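Diaminopimelate decarboxylase (Phaeodactylum tricornutum, PDB 7JPJ) probably catalyses the pyridoxal 5'-phosphate-dependent decarboxylation of diaminopimelate to lysine, a step of lysine biosynthesis, and forms an obligate dimer. Local coordinates at residues N49-T54 and A262-A267; L45-A50 and M276-G281; L195-I200 and K225-V230; S208-W213 and Q253-P258. One frame throughout, in Å; residues are numbered along the deposited sequence.

Contact 1 of 4, residues N49-T54 and A262-A267; sequences NAYGLT and AFKKFA
The backbone O of F263 accepts the helical bond from A267 N (3.1 Å) and is also met by the rim of the Y51 ring, with CE2 3.7 Å from that O and the oxygen close to the ring plane. This joins the turn before strand 53-58 to the outer helix 252-270 of the TIM-barrel-type domain. Y51 has CG anti to its own carbonyl carbon (chi1 -48°), and from there the ring reaches out across the gap to the helix, its hydroxyl end arriving 3.3 Å from A267 CB and near K264 CA. Its neighbour A50 packs CB against one face of the same ring, 3.5 Å above the plane, while that methyl also touches F263 CB at 3.8 Å and K264 CG at 3.9 Å. The F263 ring leads away from the turn, inward to M276 and L274. With a serine in place of Y51, the methyl of A267 would probably lose its aromatic partner, and A50 CB the ring face beside it. The interface therefore rests on apolar packing and one ring edge turned to a carbonyl that is already hydrogen-bonded, so shape rather than paired charge fits the turn to the helix.

Contact 2 of 4, residues L45-A50 and M276-G281; sequences LAFPNA and MEIEPG. With SO4 (sulfate ion), chain D.
F47 meets both M276 and I278 with its ring, in the loop between helix 34-45 and strand 53-58. With CG anti to the backbone N (chi1 -162°), the side chain extends to strand 275-278, where CD1 lies 3.8 Å from M276 CE and CD2 lies 4.1 Å from I278 CD1. M276 crosses F47 at about a right angle, its SD 5.3 Å from the ring centroid and 62° off the normal, an oblique Met-aromatic contact. P48 contributes its backbone: its O sits 3.4 Å from M276 CE. At N49, CB touches the same methyl at 3.5 Å, so one methionine tip is shared by three successive residues. The N49 amide folds back along its own segment, ND2 giving a nearly straight hydrogen bond to F47 O (3.2 Å, 163° at the hydrogen) that lies in the carbonyl plane and ties N49 back to F47 within the loop. Further along 276-281, G281 N donates to sulfate O2 at 3.1 Å; the ion, probably from the crystallisation liquor, is also held by G238 N, T282 OG1 and Y395 OH, a setting consistent with the cofactor phosphate site of this family. The loop itself lies between L53 of the adjoining strand 53-58, which pairs in parallel with 275-278, and helix 252-270, whose Q253 packs on P48 and whose V259 and F263 pack on M276.

Contact 3 of 4, residues L195-I200 and K225-V230; sequences LEVERI and KVFPTV
V197 and F227 meet where a right-handed beta-alpha-beta crossover of the barrel closes: strand 196-201 leads through helix 210-222, and residues 225-230 bring the chain back to the parallel strand 232-234. V197 CG2 lies over one face of the F227 ring, a CH-pi contact 4.2 Å from the centroid and 24° off the normal. V230 lies alongside V197, pointing the same way, with its CG2 3.8 Å from V197 CG1. I200 crosses F227 and V230 at about a right angle, its CG1 3.9 Å from V230 CG2. One polar bond joins the segments: T229 OG1 donates to V197 O at 2.6 Å, tilted 31° from the carbonyl plane. The hydroxyl is placed there by chi1 of 48°, between the backbone N and the carbonyl carbon. These groups are positioned by a type I turn from F227 to V230, closed by V230 N to F227 O, and just beyond it E198 pairs its backbone with K231 and with T232, where strand 232-234 begins. Directed away from 225-230, E198 OE2 forms a salt bridge with R199 NH1, while R199 NE is held by N121. Behind the F227 ring, V226 CG1 sits over the centre of the face opposite V197, 3.7 Å above the plane.

Contact 4 of 4, residues S208-W213 and Q253-P258; sequences SDPEIW and QKIGKP
I255 lays its CD1 methyl over the five-membered ring of the W213 indole, 3.5 Å from that ring's centroid and only 2° off the normal, a CH-pi contact. Its CG1 sits between the backbone N and the carbonyl carbon (chi1 70°), which turns CD1 to the indole while CG2 faces P210, 3.7 Å from P210 CA. Two neighbouring outer helices of the barrel, 210-222 and 252-270, thus pack together through their first turns. P210 CB rests 3.4 Å from K254 O, the carbonyl to which P258 has no N-H to give, and 4.0 Å from P258 CG. D209 caps the first helix, its OD1 accepting from E211 N (3.1 Å) and its O from both I212 N and W213 N. W213 NE1 is bonded to G207 O, and its ring stacks with Y239, which helps fix the indole. Exchanging W213 for an alanine would probably strip I255 CD1 of its flat aromatic floor and leave G207 O without its indole donor. The two helices meet through proline rings, an isoleucine and an indole face, a join of apolar fit, while the capping bonds of D209 stay within its own helix.

Overall arrangement
All four contacts belong to the barrel-type pyridoxal-binding domain. Contacts 1 and 2 share N49 and A50 and have centres about 11 Å apart; they lie where the early strand 53-58 pairs in parallel with the late strand 275-278. Helix 252-270 serves both contact 1 and contact 4, whose centres are about 14 Å apart, while the centres of contacts 2 and 4 are about 12 Å apart. Contact 3, at the return of a crossover to strand 232-234 of the same sheet, has its centre about 26 Å from that of contact 4, with nearest atoms about 13 Å apart; their segments alternate along the chain. Contacts 3 and 4, the latter between outer helices, fall within the sequence spanned by 1 and 2.

Contact 1 of 4, residues N49-T54 and A262-A267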
loop_
_atom_site.group_PDB
_atom_site.type_symbol
_atom_site.label_atom_id
_atom_site.label_comp_id
_atom_site.label_asym_id
_atom_site.label_seq_id
_atom_site.Cartn_x
_atom_site.Cartn_y
_atom_site.Cartn_z
ATOM N N ASN A 49 2.392 -27.500 -24.516
ATOM C CA ASN A 49 2.633 -26.609 -25.643
ATOM C C ASN A 49 2.707 -27.426 -26.923
ATOM O O ASN A 49 3.058 -28.608 -26.905
ATOM C CB ASN A 49 3.921 -25.791 -25.463
ATOM C CG ASN A 49 5.164 -26.653 -25.431
ATOM O OD1 ASN A 49 5.948 -26.658 -26.377
ATOM N ND2 ASN A 49 5.356 -27.379 -24.336
ATOM N N ALA A 50 2.376 -26.781 -28.041
ATOM C CA ALA A 50 2.360 -27.462 -29.329
ATOM C C ALA A 50 3.704 -27.370 -30.044
ATOM O O ALA A 50 4.240 -28.389 -30.494
ATOM C CB ALA A 50 1.249 -26.890 -30.215
ATOM N N TYR A 51 4.267 -26.164 -30.147
ATOM C CA TYR A 51 5.470 -25.940 -30.940
ATOM C C TYR A 51 6.521 -25.148 -30.170
ATOM O O TYR A 51 7.351 -24.462 -30.776
ATOM C CB TYR A 51 5.124 -25.233 -32.250
ATOM C CG TYR A 51 3.954 -25.858 -32.971
ATOM C CD1 TYR A 51 4.087 -27.080 -33.615
ATOM C CD2 TYR A 51 2.715 -25.230 -33.005
ATOM C CE1 TYR A 51 3.022 -27.662 -34.272
ATOM C CE2 TYR A 51 1.641 -25.804 -33.664
ATOM C CZ TYR A 51 1.803 -27.021 -34.295
ATOM O OH TYR A 51 0.747 -27.607 -34.952
ATOM N N GLY A 52 6.504 -25.226 -28.840
ATOM C CA GLY A 52 7.499 -24.530 -28.045
ATOM C C GLY A 52 6.924 -23.633 -26.967
ATOM O O GLY A 52 5.908 -22.961 -27.180
ATOM N N LEU A 53 7.577 -23.601 -25.805
ATOM C CA LEU A 53 7.099 -22.860 -24.649
ATOM C C LEU A 53 8.224 -22.026 -24.053
ATOM O O LEU A 53 9.382 -22.451 -24.032
ATOM C CB LEU A 53 6.540 -23.811 -23.580
ATOM C CG LEU A 53 6.316 -23.245 -22.175
ATOM C CD1 LEU A 53 5.067 -22.373 -22.133
ATOM C CD2 LEU A 53 6.247 -24.352 -21.136
ATOM N N THR A 54 7.873 -20.831 -23.578
ATOM C CA THR A 54 8.763 -19.988 -22.793
ATOM C C THR A 54 8.006 -19.505 -21.567
ATOM O O THR A 54 6.892 -18.987 -21.691
ATOM C CB THR A 54 9.269 -18.785 -23.595
ATOM O OG1 THR A 54 9.863 -19.237 -24.816
ATOM C CG2 THR A 54 10.305 -18.009 -22.790
ATOM N N ALA A 262 -5.472 -25.310 -29.407
ATOM C CA ALA A 262 -5.780 -24.078 -30.126
ATOM C C ALA A 262 -4.586 -23.598 -30.939
ATOM O O ALA A 262 -4.760 -22.935 -31.967
ATOM C CB ALA A 262 -6.230 -22.997 -29.146
ATOM N N PHE A 263 -3.368 -23.919 -30.496
ATOM C CA PHE A 263 -2.187 -23.642 -31.306
ATOM C C PHE A 263 -2.112 -24.578 -32.502
ATOM O O PHE A 263 -1.692 -24.171 -33.591
ATOM C CB PHE A 263 -0.926 -23.769 -30.458
ATOM C CG PHE A 263 -0.515 -22.496 -29.797
ATOM C CD1 PHE A 263 -1.206 -22.020 -28.696
ATOM C CD2 PHE A 263 0.567 -21.775 -30.270
ATOM C CE1 PHE A 263 -0.827 -20.848 -28.081
ATOM C CE2 PHE A 263 0.951 -20.602 -29.659
ATOM C CZ PHE A 263 0.251 -20.136 -28.565
ATOM N N LYS A 264 -2.503 -25.840 -32.315
ATOM C CA LYS A 264 -2.501 -26.784 -33.427
ATOM C C LYS A 264 -3.556 -26.416 -34.463
ATOM O O LYS A 264 -3.326 -26.565 -35.668
ATOM C CB LYS A 264 -2.730 -28.206 -32.914
ATOM C CG LYS A 264 -1.636 -28.740 -32.005
ATOM C CD LYS A 264 -1.691 -30.260 -31.932
ATOM C CE LYS A 264 -0.765 -30.805 -30.854
ATOM N NZ LYS A 264 -1.259 -30.471 -29.489
ATOM N N LYS A 265 -4.721 -25.938 -34.015
ATOM C CA LYS A 265 -5.757 -25.537 -34.958
ATOM C C LYS A 265 -5.331 -24.319 -35.763
ATOM O O LYS A 265 -5.733 -24.173 -36.923
ATOM C CB LYS A 265 -7.071 -25.260 -34.223
ATOM C CG LYS A 265 -8.292 -25.187 -35.139
ATOM C CD LYS A 265 -9.578 -24.916 -34.359
ATOM C CE LYS A 265 -10.262 -26.210 -33.925
ATOM N NZ LYS A 265 -10.068 -26.516 -32.474
ATOM N N PHE A 266 -4.522 -23.441 -35.170
ATOM C CA PHE A 266 -3.989 -22.303 -35.912
ATOM C C PHE A 266 -3.026 -22.768 -36.995
ATOM O O PHE A 266 -3.089 -22.304 -38.140
ATOM C CB PHE A 266 -3.301 -21.329 -34.954
ATOM C CG PHE A 266 -2.951 -20.010 -35.579
ATOM C CD1 PHE A 266 -3.907 -19.017 -35.713
ATOM C CD2 PHE A 266 -1.666 -19.762 -36.033
ATOM C CE1 PHE A 266 -3.588 -17.799 -36.290
ATOM C CE2 PHE A 266 -1.339 -18.549 -36.610
ATOM C CZ PHE A 266 -2.303 -17.565 -36.739
ATOM N N ALA A 267 -2.130 -23.697 -36.654
ATOM C CA ALA A 267 -1.201 -24.238 -37.636
ATOM C C ALA A 267 -1.901 -25.074 -38.698
ATOM O O ALA A 267 -1.350 -25.259 -39.788
ATOM C CB ALA A 267 -0.127 -25.074 -36.941
#

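Contact 2 of 4, residues L45-A50 and M276-G281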
loop_
_atom_site.group_PDB
_atom_site.type_symbol
_atom_site.label_atom_id
_atom_site.label_comp_id
_atom_site.label_asym_id
_atom_site.label_seq_id
_atom_site.Cartn_x
_atom_site.Cartn_y
_atom_site.Cartn_z
ATOM N N LEU A 45 7.257 -25.074 -16.274
ATOM C CA LEU A 45 8.040 -25.593 -17.389
ATOM C C LEU A 45 7.420 -26.836 -18.012
ATOM O O LEU A 45 7.832 -27.230 -19.110
ATOM C CB LEU A 45 9.466 -25.901 -16.929
ATOM C CG LEU A 45 10.338 -24.685 -16.625
ATOM C CD1 LEU A 45 11.527 -25.079 -15.762
ATOM C CD2 LEU A 45 10.796 -24.021 -17.909
ATOM N N ALA A 46 6.446 -27.459 -17.345
ATOM C CA ALA A 46 5.726 -28.609 -17.869
ATOM C C ALA A 46 4.393 -28.222 -18.501
ATOM O O ALA A 46 3.538 -29.089 -18.711
ATOM C CB ALA A 46 5.511 -29.639 -16.761
ATOM N N PHE A 47 4.200 -26.940 -18.798
ATOM C CA PHE A 47 2.955 -26.479 -19.393
ATOM C C PHE A 47 2.781 -27.093 -20.779
ATOM O O PHE A 47 3.729 -27.084 -21.579
ATOM C CB PHE A 47 2.950 -24.952 -19.485
ATOM C CG PHE A 47 1.584 -24.352 -19.666
ATOM C CD1 PHE A 47 1.028 -24.229 -20.929
ATOM C CD2 PHE A 47 0.864 -23.895 -18.574
ATOM C CE1 PHE A 47 -0.227 -23.673 -21.100
ATOM C CE2 PHE A 47 -0.391 -23.335 -18.737
ATOM C CZ PHE A 47 -0.936 -23.225 -20.003
ATOM N N PRO A 48 1.608 -27.636 -21.100
ATOM C CA PRO A 48 1.408 -28.232 -22.428
ATOM C C PRO A 48 1.548 -27.191 -23.532
ATOM O O PRO A 48 0.915 -26.133 -23.498
ATOM C CB PRO A 48 -0.018 -28.790 -22.353
ATOM C CG PRO A 48 -0.297 -28.936 -20.888
ATOM C CD PRO A 48 0.438 -27.818 -20.227
ATOM N N ASN A 49 2.392 -27.500 -24.516
ATOM C CA ASN A 49 2.633 -26.609 -25.643
ATOM C C ASN A 49 2.707 -27.426 -26.923
ATOM O O ASN A 49 3.058 -28.608 -26.905
ATOM C CB ASN A 49 3.921 -25.791 -25.463
ATOM C CG ASN A 49 5.164 -26.653 -25.431
ATOM O OD1 ASN A 49 5.948 -26.658 -26.377
ATOM N ND2 ASN A 49 5.356 -27.379 -24.336
ATOM N N ALA A 50 2.376 -26.781 -28.041
ATOM C CA ALA A 50 2.360 -27.462 -29.329
ATOM C C ALA A 50 3.704 -27.370 -30.044
ATOM O O ALA A 50 4.240 -28.389 -30.494
ATOM C CB ALA A 50 1.249 -26.890 -30.215
ATOM N N MET A 276 4.800 -20.358 -27.866
ATOM C CA MET A 276 3.911 -19.900 -26.808
ATOM C C MET A 276 4.712 -19.332 -25.642
ATOM O O MET A 276 5.823 -19.779 -25.349
ATOM C CB MET A 276 3.011 -21.031 -26.297
ATOM C CG MET A 276 1.766 -20.537 -25.575
ATOM S SD MET A 276 0.834 -21.816 -24.709
ATOM C CE MET A 276 2.098 -23.043 -24.424
ATOM N N GLU A 277 4.127 -18.342 -24.974
ATOM C CA GLU A 277 4.720 -17.738 -23.790
ATOM C C GLU A 277 3.665 -17.597 -22.705
ATOM O O GLU A 277 2.497 -17.324 -22.994
ATOM C CB GLU A 277 5.319 -16.367 -24.090
ATOM C CG GLU A 277 6.535 -16.405 -24.987
ATOM C CD GLU A 277 7.160 -15.038 -25.156
ATOM O OE1 GLU A 277 6.612 -14.059 -24.605
ATOM O OE2 GLU A 277 8.211 -14.939 -25.826
ATOM N N ILE A 278 4.087 -17.787 -21.459
ATOM C CA ILE A 278 3.235 -17.590 -20.296
ATOM C C ILE A 278 3.979 -16.704 -19.307
ATOM O O ILE A 278 5.205 -16.774 -19.179
ATOM C CB ILE A 278 2.825 -18.930 -19.643
ATOM C CG1 ILE A 278 4.054 -19.705 -19.159
ATOM C CG2 ILE A 278 2.017 -19.768 -20.622
ATOM C CD1 ILE A 278 3.713 -20.991 -18.439
ATOM N N GLU A 279 3.230 -15.853 -18.611
ATOM C CA GLU A 279 3.799 -14.853 -17.710
ATOM C C GLU A 279 3.230 -14.997 -16.301
ATOM O O GLU A 279 2.563 -14.087 -15.798
ATOM C CB GLU A 279 3.545 -13.448 -18.252
ATOM C CG GLU A 279 4.606 -12.937 -19.220
ATOM C CD GLU A 279 4.240 -11.592 -19.840
ATOM O OE1 GLU A 279 4.708 -11.295 -20.965
ATOM O OE2 GLU A 279 3.476 -10.830 -19.204
ATOM N N PRO A 280 3.490 -16.121 -15.627
ATOM C CA PRO A 280 2.930 -16.308 -14.281
ATOM C C PRO A 280 3.708 -15.505 -13.247
ATOM O O PRO A 280 4.941 -15.481 -13.255
ATOM C CB PRO A 280 3.079 -17.815 -14.043
ATOM C CG PRO A 280 4.273 -18.184 -14.827
ATOM C CD PRO A 280 4.282 -17.291 -16.046
ATOM N N GLY A 281 2.974 -14.837 -12.364
ATOM C CA GLY A 281 3.581 -14.159 -11.240
ATOM C C GLY A 281 3.203 -14.829 -9.935
ATOM O O GLY A 281 4.060 -15.373 -9.230
HETATM S S SO4 D . -0.331 -12.888 -11.908
HETATM O O1 SO4 D . -1.280 -13.309 -10.880
HETATM O O2 SO4 D . 0.000 -14.031 -12.758
HETATM O O3 SO4 D . 0.885 -12.382 -11.281
HETATM O O4 SO4 D . -0.930 -11.825 -12.710
#

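Contact 3 of 4, residues L195-I200 and K225-V230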
loop_
_atom_site.group_PDB
_atom_site.type_symbol
_atom_site.label_atom_id
_atom_site.label_comp_id
_atom_site.label_asym_id
_atom_site.label_seq_id
_atom_site.Cartn_x
_atom_site.Cartn_y
_atom_site.Cartn_z
ATOM N N LEU A 195 8.262 -1.332 -39.506
ATOM C CA LEU A 195 8.421 -2.253 -38.395
ATOM C C LEU A 195 8.138 -3.689 -38.831
ATOM O O LEU A 195 7.606 -3.954 -39.912
ATOM C CB LEU A 195 7.489 -1.871 -37.245
ATOM C CG LEU A 195 7.700 -0.502 -36.609
ATOM C CD1 LEU A 195 6.691 -0.287 -35.501
ATOM C CD2 LEU A 195 9.117 -0.381 -36.080
ATOM N N GLU A 196 8.503 -4.626 -37.961
ATOM C CA GLU A 196 8.201 -6.041 -38.147
ATOM C C GLU A 196 7.593 -6.567 -36.854
ATOM O O GLU A 196 8.273 -6.624 -35.824
ATOM C CB GLU A 196 9.452 -6.834 -38.524
ATOM C CG GLU A 196 9.197 -8.327 -38.692
ATOM C CD GLU A 196 10.207 -8.997 -39.604
ATOM O OE1 GLU A 196 10.832 -9.987 -39.168
ATOM O OE2 GLU A 196 10.377 -8.532 -40.754
ATOM N N VAL A 197 6.321 -6.948 -36.906
ATOM C CA VAL A 197 5.622 -7.469 -35.737
ATOM C C VAL A 197 5.943 -8.955 -35.614
ATOM O O VAL A 197 5.526 -9.763 -36.447
ATOM C CB VAL A 197 4.112 -7.233 -35.837
ATOM C CG1 VAL A 197 3.434 -7.595 -34.528
ATOM C CG2 VAL A 197 3.834 -5.792 -36.206
ATOM N N GLU A 198 6.685 -9.320 -34.568
ATOM C CA GLU A 198 7.109 -10.698 -34.367
ATOM C C GLU A 198 6.348 -11.411 -33.261
ATOM O O GLU A 198 6.436 -12.640 -33.172
ATOM C CB GLU A 198 8.612 -10.757 -34.050
ATOM C CG GLU A 198 8.974 -10.268 -32.653
ATOM C CD GLU A 198 10.427 -10.539 -32.285
ATOM O OE1 GLU A 198 11.147 -11.158 -33.097
ATOM O OE2 GLU A 198 10.850 -10.129 -31.182
ATOM N N ARG A 199 5.600 -10.689 -32.428
ATOM C CA ARG A 199 5.019 -11.280 -31.233
ATOM C C ARG A 199 3.771 -10.510 -30.826
ATOM O O ARG A 199 3.759 -9.277 -30.841
ATOM C CB ARG A 199 6.043 -11.295 -30.091
ATOM C CG ARG A 199 5.487 -11.624 -28.721
ATOM C CD ARG A 199 6.585 -11.577 -27.664
ATOM N NE ARG A 199 7.177 -10.247 -27.540
ATOM C CZ ARG A 199 8.343 -9.889 -28.072
ATOM N NH1 ARG A 199 9.051 -10.767 -28.770
ATOM N NH2 ARG A 199 8.799 -8.654 -27.910
ATOM N N ILE A 200 2.723 -11.251 -30.470
ATOM C CA ILE A 200 1.481 -10.696 -29.948
ATOM C C ILE A 200 1.397 -11.036 -28.467
ATOM O O ILE A 200 1.800 -12.129 -28.050
ATOM C CB ILE A 200 0.253 -11.234 -30.714
ATOM C CG1 ILE A 200 0.333 -10.849 -32.193
ATOM C CG2 ILE A 200 -1.042 -10.705 -30.114
ATOM C CD1 ILE A 200 0.192 -9.360 -32.447
ATOM N N LYS A 225 -2.907 -13.662 -37.119
ATOM C CA LYS A 225 -3.069 -13.750 -38.563
ATOM C C LYS A 225 -3.169 -12.382 -39.226
ATOM O O LYS A 225 -3.129 -12.303 -40.458
ATOM C CB LYS A 225 -4.302 -14.596 -38.916
ATOM C CG LYS A 225 -5.612 -13.834 -38.933
ATOM C CD LYS A 225 -6.786 -14.755 -39.241
ATOM C CE LYS A 225 -6.663 -15.374 -40.626
ATOM N NZ LYS A 225 -7.793 -16.303 -40.917
ATOM N N VAL A 226 -3.290 -11.309 -38.442
ATOM C CA VAL A 226 -3.251 -9.967 -39.012
ATOM C C VAL A 226 -1.830 -9.614 -39.434
ATOM O O VAL A 226 -1.610 -9.022 -40.498
ATOM C CB VAL A 226 -3.820 -8.946 -38.008
ATOM C CG1 VAL A 226 -3.514 -7.520 -38.451
ATOM C CG2 VAL A 226 -5.318 -9.154 -37.838
ATOM N N PHE A 227 -0.844 -9.981 -38.619
ATOM C CA PHE A 227 0.561 -9.753 -38.941
ATOM C C PHE A 227 1.241 -11.086 -39.224
ATOM O O PHE A 227 1.569 -11.829 -38.284
ATOM C CB PHE A 227 1.258 -9.020 -37.792
ATOM C CG PHE A 227 0.520 -7.802 -37.329
ATOM C CD1 PHE A 227 0.591 -6.619 -38.050
ATOM C CD2 PHE A 227 -0.263 -7.840 -36.187
ATOM C CE1 PHE A 227 -0.093 -5.491 -37.637
ATOM C CE2 PHE A 227 -0.952 -6.715 -35.766
ATOM C CZ PHE A 227 -0.866 -5.538 -36.494
ATOM N N PRO A 228 1.469 -11.442 -40.492
ATOM C CA PRO A 228 2.022 -12.772 -40.801
ATOM C C PRO A 228 3.434 -12.988 -40.285
ATOM O O PRO A 228 3.882 -14.139 -40.234
ATOM C CB PRO A 228 1.978 -12.826 -42.335
ATOM C CG PRO A 228 1.016 -11.740 -42.744
ATOM C CD PRO A 228 1.158 -10.674 -41.709
ATOM N N THR A 229 4.142 -11.928 -39.895
ATOM C CA THR A 229 5.500 -12.057 -39.383
ATOM C C THR A 229 5.555 -12.513 -37.929
ATOM O O THR A 229 6.654 -12.768 -37.424
ATOM C CB THR A 229 6.240 -10.726 -39.526
ATOM O OG1 THR A 229 5.411 -9.664 -39.035
ATOM C CG2 THR A 229 6.590 -10.464 -40.985
ATOM N N VAL A 230 4.412 -12.620 -37.248
ATOM C CA VAL A 230 4.403 -13.015 -35.843
ATOM C C VAL A 230 4.796 -14.481 -35.718
ATOM O O VAL A 230 4.285 -15.345 -36.443
ATOM C CB VAL A 230 3.025 -12.754 -35.215
ATOM C CG1 VAL A 230 2.956 -13.344 -33.812
ATOM C CG2 VAL A 230 2.725 -11.266 -35.183
#

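Contact 4 of 4, residues S208-W213 and Q253-P258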
loop_
_atom_site.group_PDB
_atom_site.type_symbol
_atom_site.label_atom_id
_atom_site.label_comp_id
_atom_site.label_asym_id
_atom_site.label_seq_id
_atom_site.Cartn_x
_atom_site.Cartn_y
_atom_site.Cartn_z
ATOM N N SER A 208 -9.839 -21.428 -13.458
ATOM C CA SER A 208 -9.253 -22.744 -13.685
ATOM C C SER A 208 -10.115 -23.587 -14.618
ATOM O O SER A 208 -10.070 -24.819 -14.571
ATOM C CB SER A 208 -9.036 -23.477 -12.363
ATOM O OG SER A 208 -8.471 -22.617 -11.389
ATOM N N ASP A 209 -10.918 -22.940 -15.457
ATOM C CA ASP A 209 -11.743 -23.658 -16.417
ATOM C C ASP A 209 -10.955 -23.873 -17.698
ATOM O O ASP A 209 -10.553 -22.889 -18.335
ATOM C CB ASP A 209 -13.015 -22.891 -16.720
ATOM C CG ASP A 209 -13.902 -23.608 -17.731
ATOM O OD1 ASP A 209 -13.693 -24.817 -17.968
ATOM O OD2 ASP A 209 -14.818 -22.963 -18.282
ATOM N N PRO A 210 -10.709 -25.117 -18.109
ATOM C CA PRO A 210 -9.979 -25.336 -19.366
ATOM C C PRO A 210 -10.688 -24.760 -20.579
ATOM O O PRO A 210 -10.020 -24.303 -21.515
ATOM C CB PRO A 210 -9.868 -26.866 -19.444
ATOM C CG PRO A 210 -10.031 -27.333 -18.033
ATOM C CD PRO A 210 -10.993 -26.377 -17.402
ATOM N N GLU A 211 -12.023 -24.757 -20.589
ATOM C CA GLU A 211 -12.763 -24.233 -21.729
ATOM C C GLU A 211 -12.758 -22.709 -21.789
ATOM O O GLU A 211 -13.047 -22.144 -22.850
ATOM C CB GLU A 211 -14.204 -24.758 -21.703
ATOM C CG GLU A 211 -14.989 -24.688 -23.031
ATOM C CD GLU A 211 -14.275 -25.264 -24.262
ATOM O OE1 GLU A 211 -14.855 -25.156 -25.366
ATOM O OE2 GLU A 211 -13.183 -25.867 -24.147
ATOM N N ILE A 212 -12.438 -22.031 -20.684
ATOM C CA ILE A 212 -12.253 -20.584 -20.740
ATOM C C ILE A 212 -10.884 -20.249 -21.317
ATOM O O ILE A 212 -10.746 -19.324 -22.126
ATOM C CB ILE A 212 -12.452 -19.964 -19.343
ATOM C CG1 ILE A 212 -13.923 -20.037 -18.922
ATOM C CG2 ILE A 212 -11.950 -18.520 -19.309
ATOM C CD1 ILE A 212 -14.899 -19.590 -19.990
ATOM N N TRP A 213 -9.857 -21.010 -20.927
ATOM C CA TRP A 213 -8.508 -20.751 -21.416
ATOM C C TRP A 213 -8.377 -21.060 -22.899
ATOM O O TRP A 213 -7.602 -20.400 -23.601
ATOM C CB TRP A 213 -7.496 -21.560 -20.607
ATOM C CG TRP A 213 -7.272 -20.990 -19.246
ATOM C CD1 TRP A 213 -7.904 -21.352 -18.091
ATOM C CD2 TRP A 213 -6.369 -19.935 -18.896
ATOM N NE1 TRP A 213 -7.445 -20.589 -17.043
ATOM C CE2 TRP A 213 -6.501 -19.713 -17.512
ATOM C CE3 TRP A 213 -5.459 -19.159 -19.621
ATOM C CZ2 TRP A 213 -5.755 -18.750 -16.836
ATOM C CZ3 TRP A 213 -4.720 -18.203 -18.949
ATOM C CH2 TRP A 213 -4.874 -18.005 -17.571
ATOM N N GLN A 253 -1.943 -28.681 -16.380
ATOM C CA GLN A 253 -2.066 -29.746 -17.367
ATOM C C GLN A 253 -3.470 -29.793 -17.960
ATOM O O GLN A 253 -3.636 -30.089 -19.149
ATOM C CB GLN A 253 -1.701 -31.091 -16.740
ATOM C CG GLN A 253 -0.274 -31.171 -16.224
ATOM C CD GLN A 253 0.753 -31.022 -17.330
ATOM O OE1 GLN A 253 0.526 -31.434 -18.470
ATOM N NE2 GLN A 253 1.897 -30.433 -16.998
ATOM N N LYS A 254 -4.491 -29.498 -17.153
ATOM C CA LYS A 254 -5.865 -29.596 -17.633
ATOM C C LYS A 254 -6.237 -28.428 -18.536
ATOM O O LYS A 254 -6.921 -28.621 -19.547
ATOM C CB LYS A 254 -6.830 -29.689 -16.448
ATOM C CG LYS A 254 -6.811 -31.041 -15.768
ATOM C CD LYS A 254 -7.718 -31.087 -14.555
ATOM C CE LYS A 254 -7.771 -32.499 -13.989
ATOM N NZ LYS A 254 -6.409 -33.106 -13.947
ATOM N N ILE A 255 -5.811 -27.210 -18.191
ATOM C CA ILE A 255 -6.109 -26.066 -19.046
ATOM C C ILE A 255 -5.086 -25.906 -20.162
ATOM O O ILE A 255 -5.348 -25.195 -21.139
ATOM C CB ILE A 255 -6.187 -24.760 -18.237
ATOM C CG1 ILE A 255 -4.798 -24.352 -17.746
ATOM C CG2 ILE A 255 -7.159 -24.910 -17.071
ATOM C CD1 ILE A 255 -4.660 -22.878 -17.463
ATOM N N GLY A 256 -3.932 -26.556 -20.048
ATOM C CA GLY A 256 -2.878 -26.415 -21.029
ATOM C C GLY A 256 -3.127 -27.147 -22.333
ATOM O O GLY A 256 -2.779 -26.639 -23.401
ATOM N N LYS A 257 -3.719 -28.338 -22.266
ATOM C CA LYS A 257 -3.929 -29.147 -23.465
ATOM C C LYS A 257 -4.929 -28.503 -24.427
ATOM O O LYS A 257 -4.672 -28.486 -25.638
ATOM C CB LYS A 257 -4.368 -30.566 -23.086
ATOM C CG LYS A 257 -3.637 -31.665 -23.857
ATOM C CD LYS A 257 -2.212 -31.859 -23.335
ATOM C CE LYS A 257 -1.272 -32.370 -24.424
ATOM N NZ LYS A 257 0.149 -32.387 -23.972
ATOM N N PRO A 258 -6.070 -27.974 -23.961
ATOM C CA PRO A 258 -6.935 -27.222 -24.889
ATOM C C PRO A 258 -6.267 -25.980 -25.457
ATOM O O PRO A 258 -6.567 -25.588 -26.593
ATOM C CB PRO A 258 -8.152 -26.865 -24.024
ATOM C CG PRO A 258 -8.158 -27.879 -22.947
ATOM C CD PRO A 258 -6.721 -28.148 -22.650
#